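Local coordinates for putative NADH dehydrogenase/NAD(P)H nitroreductase (Parabacteroides distasonis, PDB 3M5K), which binds flavin mononucleotide and is probably an FMN-dependent oxidoreductase of the nitroreductase family, at residues Leu114-Ile128 with Ile141-Met153. Numbering follows the deposited sequence.
Sequences LGAVWTAVYPYPDRI and IMPLNVIPVGYPM. With FMN (flavin mononucleotide), chain C.
Gly115 and Gly150 form a hydrogen-bonded antiparallel pair, Gly115 N giving to Gly150 O at 2.7 Å and Gly150 N returning to Gly115 O. Thr119 and Val146 repeat the pattern, and there Val146 O is gripped twice: Thr119 N and Thr119 OG1 (2.7 Å) reach it from opposite faces of its plane. OG1 can do so because it sits between its own backbone N and carbonyl carbon (chi1 75°). Val121 N then binds Leu144 O, and Tyr122 N binds Pro143 O. Ala120 N binds flavin O4.

Among the flat groups, Asn145 ND2 lies 3.5 Å above the centre of the Trp118 ring with its amide nearly upright (81°), while the dimethylbenzene end of the flavin covers the opposite face. ND2 itself binds Ser102. A water bridges Trp118 NE1 and Leu144 O. An alanine in place of Trp118 would probably open a gap between flavin and Asn145 and cost that water a partner. Leu114 CD2 presses onto the Tyr151 ring face, a CH-pi contact.

Apolar contacts continue toward the helix that starts at Pro125, Val121 CG1 meeting Pro143 CG at 3.7 Å.

The broken strand 115-120, outermost in this chain's sheet, thus pairs with 141-150, and its Val117 to Ala120, with Arg127, form part of the FMN site of the nitroreductase fold.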
ATOM      1  N   LEU A 114     -10.939   5.357 -13.929  1.00 25.19           N
ATOM      2  CA  LEU A 114     -10.354   6.622 -13.577  1.00 27.12           C
ATOM      3  C   LEU A 114      -8.830   6.575 -13.665  1.00 27.51           C
ATOM      4  O   LEU A 114      -8.212   5.503 -13.726  1.00 28.71           O
ATOM      5  CB  LEU A 114     -10.794   7.038 -12.171  1.00 25.93           C
ATOM      6  CG  LEU A 114     -12.296   7.231 -11.912  1.00 25.88           C
ATOM      7  CD1 LEU A 114     -12.538   7.449 -10.437  1.00 25.34           C
ATOM      8  CD2 LEU A 114     -12.846   8.397 -12.738  1.00 28.09           C
ATOM      9  N   GLY A 115      -8.242   7.764 -13.692  1.00 26.59           N
ATOM     10  CA  GLY A 115      -6.812   7.939 -13.621  1.00 26.30           C
ATOM     11  C   GLY A 115      -6.504   8.660 -12.320  1.00 23.86           C
ATOM     12  O   GLY A 115      -7.293   9.476 -11.857  1.00 23.88           O
ATOM     13  N   ALA A 116      -5.351   8.310 -11.747  1.00 23.36           N
ATOM     14  CA  ALA A 116      -4.847   8.885 -10.515  1.00 21.53           C
ATOM     15  C   ALA A 116      -3.331   8.742 -10.445  1.00 21.02           C
ATOM     16  O   ALA A 116      -2.702   7.900 -11.166  1.00 19.44           O
ATOM     17  CB  ALA A 116      -5.553   8.192  -9.265  1.00 20.45           C
ATOM     18  N   VAL A 117      -2.731   9.561  -9.586  1.00 20.18           N
ATOM     19  CA  VAL A 117      -1.303   9.524  -9.343  1.00 20.59           C
ATOM     20  C   VAL A 117      -1.034   9.884  -7.900  1.00 18.40           C
ATOM     21  O   VAL A 117      -1.623  10.821  -7.351  1.00 18.42           O
ATOM     22  CB  VAL A 117      -0.482  10.474 -10.274  1.00 20.00           C
ATOM     23  CG1 VAL A 117      -0.965  11.952 -10.130  1.00 20.56           C
ATOM     24  CG2 VAL A 117       1.063  10.301 -10.016  1.00 19.76           C
ATOM     25  N   TRP A 118      -0.173   9.092  -7.273  1.00 18.75           N
ATOM     26  CA  TRP A 118       0.305   9.356  -5.916  1.00 16.92           C
ATOM     27  C   TRP A 118       1.410  10.423  -5.999  1.00 18.71           C
ATOM     28  O   TRP A 118       2.456  10.175  -6.599  1.00 19.14           O
ATOM     29  CB  TRP A 118       0.845   8.051  -5.356  1.00 20.25           C
ATOM     30  CG  TRP A 118       1.478   8.067  -3.996  1.00 19.16           C
ATOM     31  CD1 TRP A 118       2.232   9.068  -3.409  1.00 19.79           C
ATOM     32  CD2 TRP A 118       1.503   6.963  -3.092  1.00 19.82           C
ATOM     33  NE1 TRP A 118       2.674   8.651  -2.182  1.00 22.01           N
ATOM     34  CE2 TRP A 118       2.240   7.361  -1.965  1.00 20.84           C
ATOM     35  CE3 TRP A 118       0.958   5.665  -3.137  1.00 24.31           C
ATOM     36  CZ2 TRP A 118       2.451   6.501  -0.865  1.00 20.56           C
ATOM     37  CZ3 TRP A 118       1.180   4.806  -2.038  1.00 21.98           C
ATOM     38  CH2 TRP A 118       1.921   5.238  -0.939  1.00 19.10           C
ATOM     39  N   THR A 119       1.166  11.602  -5.436  1.00 17.41           N
ATOM     40  CA  THR A 119       2.205  12.644  -5.348  1.00 19.44           C
ATOM     41  C   THR A 119       2.597  12.807  -3.893  1.00 18.65           C
ATOM     42  O   THR A 119       1.743  12.970  -3.019  1.00 20.28           O
ATOM     43  CB  THR A 119       1.828  13.996  -6.024  1.00 18.50           C
ATOM     44  OG1 THR A 119       0.889  14.739  -5.234  1.00 21.40           O
ATOM     45  CG2 THR A 119       1.253  13.728  -7.465  1.00 17.80           C
ATOM     46  N   ALA A 120       3.893  12.768  -3.642  1.00 20.32           N
ATOM     47  CA  ALA A 120       4.389  12.724  -2.269  1.00 21.79           C
ATOM     48  C   ALA A 120       4.200  14.042  -1.540  1.00 19.91           C
ATOM     49  O   ALA A 120       4.350  15.110  -2.138  1.00 20.73           O
ATOM     50  CB  ALA A 120       5.875  12.335  -2.241  1.00 23.24           C
ATOM     51  N   VAL A 121       3.890  13.964  -0.244  1.00 19.28           N
ATOM     52  CA  VAL A 121       3.964  15.118   0.645  1.00 18.44           C
ATOM     53  C   VAL A 121       5.017  14.817   1.725  1.00 19.04           C
ATOM     54  O   VAL A 121       6.189  15.187   1.596  1.00 17.46           O
ATOM     55  CB  VAL A 121       2.556  15.519   1.167  1.00 18.82           C
ATOM     56  CG1 VAL A 121       2.645  16.701   2.104  1.00 15.08           C
ATOM     57  CG2 VAL A 121       1.613  15.812  -0.015  1.00 18.34           C
ATOM     58  N   TYR A 122       4.637  14.041   2.736  1.00 19.15           N
ATOM     59  CA  TYR A 122       5.584  13.389   3.606  1.00 19.38           C
ATOM     60  C   TYR A 122       6.570  12.564   2.746  1.00 16.78           C
ATOM     61  O   TYR A 122       6.148  11.940   1.749  1.00 19.61           O
ATOM     62  CB  TYR A 122       4.822  12.456   4.592  1.00 18.74           C
ATOM     63  CG  TYR A 122       5.704  11.598   5.482  1.00 17.26           C
ATOM     64  CD1 TYR A 122       6.043  12.014   6.767  1.00 17.81           C
ATOM     65  CD2 TYR A 122       6.145  10.340   5.063  1.00 18.04           C
ATOM     66  CE1 TYR A 122       6.820  11.209   7.613  1.00 17.89           C
ATOM     67  CE2 TYR A 122       6.896   9.550   5.877  1.00 18.60           C
ATOM     68  CZ  TYR A 122       7.245   9.978   7.150  1.00 18.90           C
ATOM     69  OH  TYR A 122       8.027   9.169   7.950  1.00 21.29           O
ATOM     70  N   PRO A 123       7.867  12.551   3.123  1.00 16.72           N
ATOM     71  CA  PRO A 123       8.522  13.136   4.305  1.00 16.69           C
ATOM     72  C   PRO A 123       9.140  14.538   4.102  1.00 18.22           C
ATOM     73  O   PRO A 123       9.990  14.948   4.909  1.00 20.49           O
ATOM     74  CB  PRO A 123       9.656  12.140   4.575  1.00 18.97           C
ATOM     75  CG  PRO A 123      10.073  11.759   3.202  1.00 18.62           C
ATOM     76  CD  PRO A 123       8.830  11.754   2.349  1.00 20.74           C
ATOM     77  N   TYR A 124       8.698  15.248   3.073  1.00 16.86           N
ATOM     78  CA  TYR A 124       9.361  16.532   2.669  1.00 17.10           C
ATOM     79  C   TYR A 124       8.760  17.725   3.418  1.00 18.13           C
ATOM     80  O   TYR A 124       7.597  18.100   3.167  1.00 16.36           O
ATOM     81  CB  TYR A 124       9.217  16.755   1.164  1.00 21.08           C
ATOM     82  CG  TYR A 124       9.755  15.640   0.351  1.00 21.52           C
ATOM     83  CD1 TYR A 124      11.131  15.498   0.142  1.00 23.52           C
ATOM     84  CD2 TYR A 124       8.908  14.665  -0.178  1.00 21.41           C
ATOM     85  CE1 TYR A 124      11.631  14.448  -0.589  1.00 25.80           C
ATOM     86  CE2 TYR A 124       9.417  13.609  -0.933  1.00 24.08           C
ATOM     87  CZ  TYR A 124      10.769  13.508  -1.122  1.00 28.21           C
ATOM     88  OH  TYR A 124      11.267  12.464  -1.868  1.00 32.96           O
ATOM     89  N   PRO A 125       9.524  18.325   4.330  1.00 16.73           N
ATOM     90  CA  PRO A 125       8.937  19.438   5.094  1.00 16.73           C
ATOM     91  C   PRO A 125       8.347  20.608   4.313  1.00 16.20           C
ATOM     92  O   PRO A 125       7.398  21.226   4.807  1.00 16.54           O
ATOM     93  CB  PRO A 125      10.092  19.904   5.992  1.00 17.56           C
ATOM     94  CG  PRO A 125      10.950  18.664   6.157  1.00 18.93           C
ATOM     95  CD  PRO A 125      10.894  18.016   4.801  1.00 17.73           C
ATOM     96  N   ASP A 126       8.883  20.923   3.131  1.00 16.86           N
ATOM     97  CA  ASP A 126       8.302  22.022   2.329  1.00 18.84           C
ATOM     98  C   ASP A 126       6.943  21.663   1.719  1.00 18.93           C
ATOM     99  O   ASP A 126       6.008  22.492   1.703  1.00 19.22           O
ATOM    100  CB  ASP A 126       9.274  22.531   1.277  1.00 20.06           C
ATOM    101  CG  ASP A 126       9.701  21.477   0.309  1.00 26.78           C
ATOM    102  OD1 ASP A 126      10.027  20.341   0.697  1.00 22.85           O
ATOM    103  OD2 ASP A 126       9.695  21.814  -0.878  1.00 31.38           O
ATOM    104  N   ARG A 127       6.786  20.398   1.337  1.00 16.59           N
ATOM    105  CA  ARG A 127       5.512  19.930   0.820  1.00 16.50           C
ATOM    106  C   ARG A 127       4.499  19.819   1.950  1.00 15.68           C
ATOM    107  O   ARG A 127       3.338  20.201   1.775  1.00 15.54           O
ATOM    108  CB  ARG A 127       5.674  18.608   0.086  1.00 17.69           C
ATOM    109  CG  ARG A 127       6.761  18.607  -0.982  1.00 19.39           C
ATOM    110  CD  ARG A 127       6.606  17.382  -1.907  1.00 21.65           C
ATOM    111  NE  ARG A 127       7.867  17.078  -2.581  1.00 28.89           N
ATOM    112  CZ  ARG A 127       8.088  16.042  -3.398  1.00 29.99           C
ATOM    113  NH1 ARG A 127       7.124  15.175  -3.686  1.00 28.05           N
ATOM    114  NH2 ARG A 127       9.302  15.873  -3.938  1.00 32.95           N
ATOM    115  N   ILE A 128       4.936  19.310   3.107  1.00 15.03           N
ATOM    116  CA  ILE A 128       4.073  19.208   4.263  1.00 15.78           C
ATOM    117  C   ILE A 128       3.541  20.603   4.645  1.00 16.32           C
ATOM    118  O   ILE A 128       2.348  20.767   4.963  1.00 17.14           O
ATOM    119  CB  ILE A 128       4.801  18.534   5.486  1.00 15.29           C
ATOM    120  CG1 ILE A 128       5.171  17.046   5.177  1.00 15.37           C
ATOM    121  CG2 ILE A 128       3.958  18.675   6.795  1.00 17.05           C
ATOM    122  CD1 ILE A 128       6.301  16.493   6.114  1.00 14.70           C
ATOM    123  N   ILE A 141      -2.082  15.577  12.586  1.00 19.03           N
ATOM    124  CA  ILE A 141      -2.500  15.015  11.300  1.00 18.13           C
ATOM    125  C   ILE A 141      -1.399  15.280  10.279  1.00 19.99           C
ATOM    126  O   ILE A 141      -1.046  16.441  10.014  1.00 21.70           O
ATOM    127  CB  ILE A 141      -3.870  15.581  10.843  1.00 16.30           C
ATOM    128  CG1 ILE A 141      -4.955  15.271  11.901  1.00 20.26           C
ATOM    129  CG2 ILE A 141      -4.200  15.069   9.429  1.00 16.47           C
ATOM    130  CD1 ILE A 141      -5.258  13.768  12.149  1.00 18.47           C
HETATM  131  N   MSE A 142      -0.814  14.209   9.744  0.50 17.59           N
HETATM  132  CA  MSE A 142       0.285  14.306   8.763  0.50 16.14           C
HETATM  133  C   MSE A 142      -0.195  13.936   7.370  0.50 17.57           C
HETATM  134  O   MSE A 142      -0.655  12.818   7.142  0.50 16.82           O
HETATM  135  CB  MSE A 142       1.425  13.366   9.149  0.50 15.93           C
HETATM  136  CG  MSE A 142       2.595  13.345   8.170  0.50 14.76           C
HETATM  137 SE   MSE A 142       3.403  15.098   7.897  0.37 14.19          SE
HETATM  138  CE  MSE A 142       3.663  15.478   9.821  0.50 15.19           C
ATOM    139  N   PRO A 143      -0.068  14.863   6.409  1.00 17.12           N
ATOM    140  CA  PRO A 143      -0.396  14.473   5.038  1.00 17.09           C
ATOM    141  C   PRO A 143       0.664  13.581   4.365  1.00 15.49           C
ATOM    142  O   PRO A 143       1.855  13.937   4.315  1.00 16.70           O
ATOM    143  CB  PRO A 143      -0.521  15.815   4.309  1.00 17.15           C
ATOM    144  CG  PRO A 143       0.445  16.732   5.084  1.00 16.02           C
ATOM    145  CD  PRO A 143       0.320  16.305   6.508  1.00 16.56           C
ATOM    146  N   LEU A 144       0.217  12.406   3.886  1.00 15.83           N
ATOM    147  CA  LEU A 144       1.118  11.458   3.242  1.00 15.98           C
ATOM    148  C   LEU A 144       1.340  11.873   1.782  1.00 15.73           C
ATOM    149  O   LEU A 144       2.452  11.826   1.269  1.00 16.35           O
ATOM    150  CB  LEU A 144       0.563  10.022   3.261  1.00 16.09           C
ATOM    151  CG  LEU A 144       1.486   8.975   2.583  1.00 16.25           C
ATOM    152  CD1 LEU A 144       2.909   8.940   3.244  1.00 14.83           C
ATOM    153  CD2 LEU A 144       0.777   7.585   2.662  1.00 17.35           C
ATOM    154  N   ASN A 145       0.250  12.224   1.125  1.00 16.36           N
ATOM    155  CA  ASN A 145       0.256  12.439  -0.335  1.00 17.76           C
ATOM    156  C   ASN A 145      -0.888  13.331  -0.785  1.00 16.88           C
ATOM    157  O   ASN A 145      -1.795  13.603  -0.023  1.00 17.73           O
ATOM    158  CB  ASN A 145       0.244  11.085  -1.084  1.00 17.29           C
ATOM    159  CG  ASN A 145      -0.896  10.168  -0.656  1.00 19.01           C
ATOM    160  OD1 ASN A 145      -1.990  10.625  -0.310  1.00 17.78           O
ATOM    161  ND2 ASN A 145      -0.633   8.856  -0.646  1.00 17.95           N
ATOM    162  N   VAL A 146      -0.816  13.794  -2.034  1.00 18.57           N
ATOM    163  CA  VAL A 146      -1.971  14.315  -2.734  1.00 19.13           C
ATOM    164  C   VAL A 146      -2.209  13.433  -3.936  1.00 18.73           C
ATOM    165  O   VAL A 146      -1.288  13.159  -4.726  1.00 19.98           O
ATOM    166  CB  VAL A 146      -1.798  15.826  -3.186  1.00 20.05           C
ATOM    167  CG1 VAL A 146      -3.124  16.327  -3.846  1.00 16.06           C
ATOM    168  CG2 VAL A 146      -1.327  16.712  -2.001  1.00 18.63           C
ATOM    169  N   ILE A 147      -3.441  12.993  -4.101  1.00 18.11           N
ATOM    170  CA  ILE A 147      -3.795  12.088  -5.208  1.00 16.72           C
ATOM    171  C   ILE A 147      -4.838  12.784  -6.099  1.00 17.34           C
ATOM    172  O   ILE A 147      -6.026  12.736  -5.825  1.00 17.66           O
ATOM    173  CB  ILE A 147      -4.348  10.693  -4.714  1.00 18.79           C
ATOM    174  CG1 ILE A 147      -3.344  10.037  -3.720  1.00 17.32           C
ATOM    175  CG2 ILE A 147      -4.663   9.780  -5.903  1.00 17.66           C
ATOM    176  CD1 ILE A 147      -3.783   8.698  -3.144  1.00 15.77           C
ATOM    177  N   PRO A 148      -4.361  13.442  -7.166  1.00 20.57           N
ATOM    178  CA  PRO A 148      -5.323  13.941  -8.142  1.00 21.58           C
ATOM    179  C   PRO A 148      -6.019  12.756  -8.800  1.00 19.68           C
ATOM    180  O   PRO A 148      -5.411  11.693  -8.998  1.00 21.54           O
ATOM    181  CB  PRO A 148      -4.478  14.713  -9.150  1.00 22.30           C
ATOM    182  CG  PRO A 148      -3.089  14.773  -8.594  1.00 25.38           C
ATOM    183  CD  PRO A 148      -2.968  13.724  -7.531  1.00 20.23           C
ATOM    184  N   VAL A 149      -7.286  12.937  -9.107  0.50 21.32           N
ATOM    185  CA  VAL A 149      -8.041  11.932  -9.828  0.50 22.16           C
ATOM    186  C   VAL A 149      -8.789  12.621 -10.966  0.50 24.47           C
ATOM    187  O   VAL A 149      -9.020  13.837 -10.949  0.50 23.15           O
ATOM    188  CB  VAL A 149      -9.035  11.145  -8.932  0.50 22.87           C
ATOM    189  CG1 VAL A 149      -8.301  10.235  -7.953  0.50 21.65           C
ATOM    190  CG2 VAL A 149      -9.958  12.093  -8.182  0.50 23.85           C
ATOM    191  N   GLY A 150      -9.101  11.827 -11.975  1.00 25.14           N
ATOM    192  CA  GLY A 150      -9.909  12.269 -13.115  1.00 26.16           C
ATOM    193  C   GLY A 150     -10.058  11.177 -14.163  1.00 28.12           C
ATOM    194  O   GLY A 150      -9.434  10.121 -14.073  1.00 28.00           O
ATOM    195  N   TYR A 151     -10.908  11.432 -15.159  1.00 28.04           N
ATOM    196  CA  TYR A 151     -11.021  10.565 -16.318  1.00 29.44           C
ATOM    197  C   TYR A 151      -9.793  10.787 -17.186  1.00 28.68           C
ATOM    198  O   TYR A 151      -9.406  11.920 -17.433  1.00 29.29           O
ATOM    199  CB  TYR A 151     -12.335  10.827 -17.083  1.00 29.05           C
ATOM    200  CG  TYR A 151     -13.515  10.278 -16.369  1.00 26.42           C
ATOM    201  CD1 TYR A 151     -13.805   8.923 -16.434  1.00 29.04           C
ATOM    202  CD2 TYR A 151     -14.305  11.076 -15.569  1.00 27.78           C
ATOM    203  CE1 TYR A 151     -14.892   8.373 -15.752  1.00 28.87           C
ATOM    204  CE2 TYR A 151     -15.397  10.545 -14.882  1.00 30.99           C
ATOM    205  CZ  TYR A 151     -15.680   9.181 -14.981  1.00 29.83           C
ATOM    206  OH  TYR A 151     -16.753   8.633 -14.307  1.00 34.81           O
ATOM    207  N   PRO A 152      -9.117   9.708 -17.579  1.00 30.10           N
ATOM    208  CA  PRO A 152      -7.893   9.880 -18.350  1.00 33.76           C
ATOM    209  C   PRO A 152      -8.146  10.570 -19.698  1.00 39.40           C
ATOM    210  O   PRO A 152      -9.139  10.246 -20.374  1.00 37.32           O
ATOM    211  CB  PRO A 152      -7.405   8.456 -18.581  1.00 32.11           C
ATOM    212  CG  PRO A 152      -8.131   7.622 -17.629  1.00 32.21           C
ATOM    213  CD  PRO A 152      -9.403   8.292 -17.286  1.00 32.04           C
HETATM  214  N   MSE A 153      -7.276  11.504 -20.074  0.60 42.15           N
HETATM  215  CA  MSE A 153      -7.441  12.233 -21.332  0.60 47.54           C
HETATM  216  C   MSE A 153      -6.955  11.414 -22.536  0.60 48.46           C
HETATM  217  O   MSE A 153      -7.283  11.755 -23.674  0.60 49.72           O
HETATM  218  CB  MSE A 153      -6.739  13.604 -21.286  0.60 46.77           C
HETATM  219  CG  MSE A 153      -5.294  13.639 -21.776  0.60 46.82           C
HETATM  220 SE   MSE A 153      -4.836  15.404 -22.458  0.45 55.66          SE
HETATM  221  CE  MSE A 153      -5.728  16.566 -21.159  0.60 49.49           C
TER
HETATM  222  N1  FMN C 301       4.500  11.147  -9.136  1.00 25.41           N
HETATM  223  C2  FMN C 301       4.494  12.520  -9.341  1.00 30.87           C
HETATM  224  O2  FMN C 301       4.156  13.007 -10.427  1.00 28.20           O
HETATM  225  N3  FMN C 301       4.860  13.369  -8.321  1.00 26.46           N
HETATM  226  C4  FMN C 301       5.281  12.922  -7.088  1.00 25.53           C
HETATM  227  O4  FMN C 301       5.578  13.753  -6.244  1.00 20.82           O
HETATM  228  C4A FMN C 301       5.313  11.535  -6.859  1.00 25.23           C
HETATM  229  N5  FMN C 301       5.760  11.015  -5.638  1.00 25.47           N
HETATM  230  C5A FMN C 301       5.575   9.658  -5.394  1.00 22.51           C
HETATM  231  C6  FMN C 301       5.830   9.181  -4.111  1.00 22.33           C
HETATM  232  C7  FMN C 301       5.621   7.842  -3.769  1.00 24.39           C
HETATM  233  C7M FMN C 301       5.930   7.487  -2.306  1.00 23.99           C
HETATM  234  C8  FMN C 301       5.122   6.928  -4.762  1.00 24.24           C
HETATM  235  C8M FMN C 301       4.842   5.457  -4.516  1.00 19.34           C
HETATM  236  C9  FMN C 301       4.881   7.404  -6.039  1.00 19.74           C
HETATM  237  C9A FMN C 301       5.101   8.783  -6.391  1.00 23.02           C
HETATM  238  N10 FMN C 301       4.885   9.288  -7.704  1.00 24.86           N
HETATM  239  C10 FMN C 301       4.910  10.660  -7.906  1.00 23.77           C
HETATM  240  C1' FMN C 301       4.471   8.425  -8.868  1.00 25.22           C
HETATM  241  C2' FMN C 301       5.706   7.693  -9.414  1.00 29.21           C
HETATM  242  O2' FMN C 301       6.463   8.546 -10.263  1.00 26.94           O
HETATM  243  C3' FMN C 301       5.293   6.424 -10.181  1.00 26.50           C
HETATM  244  O3' FMN C 301       4.604   5.513  -9.340  1.00 26.03           O
HETATM  245  C4' FMN C 301       6.466   5.751 -10.885  1.00 28.00           C
HETATM  246  O4' FMN C 301       7.024   6.597 -11.904  1.00 25.99           O
HETATM  247  C5' FMN C 301       6.025   4.412 -11.475  1.00 26.40           C
HETATM  248  O5' FMN C 301       5.036   4.601 -12.473  1.00 22.89           O
HETATM  249  P   FMN C 301       3.566   3.941 -12.405  1.00 25.19           P
HETATM  250  O1P FMN C 301       3.759   2.431 -12.367  1.00 24.32           O
HETATM  251  O2P FMN C 301       2.783   4.471 -11.199  1.00 24.44           O
HETATM  252  O3P FMN C 301       2.849   4.388 -13.647  1.00 27.17           O
HETATM  253  O   HOH W   1       4.131   9.938   0.022  1.00 20.87           O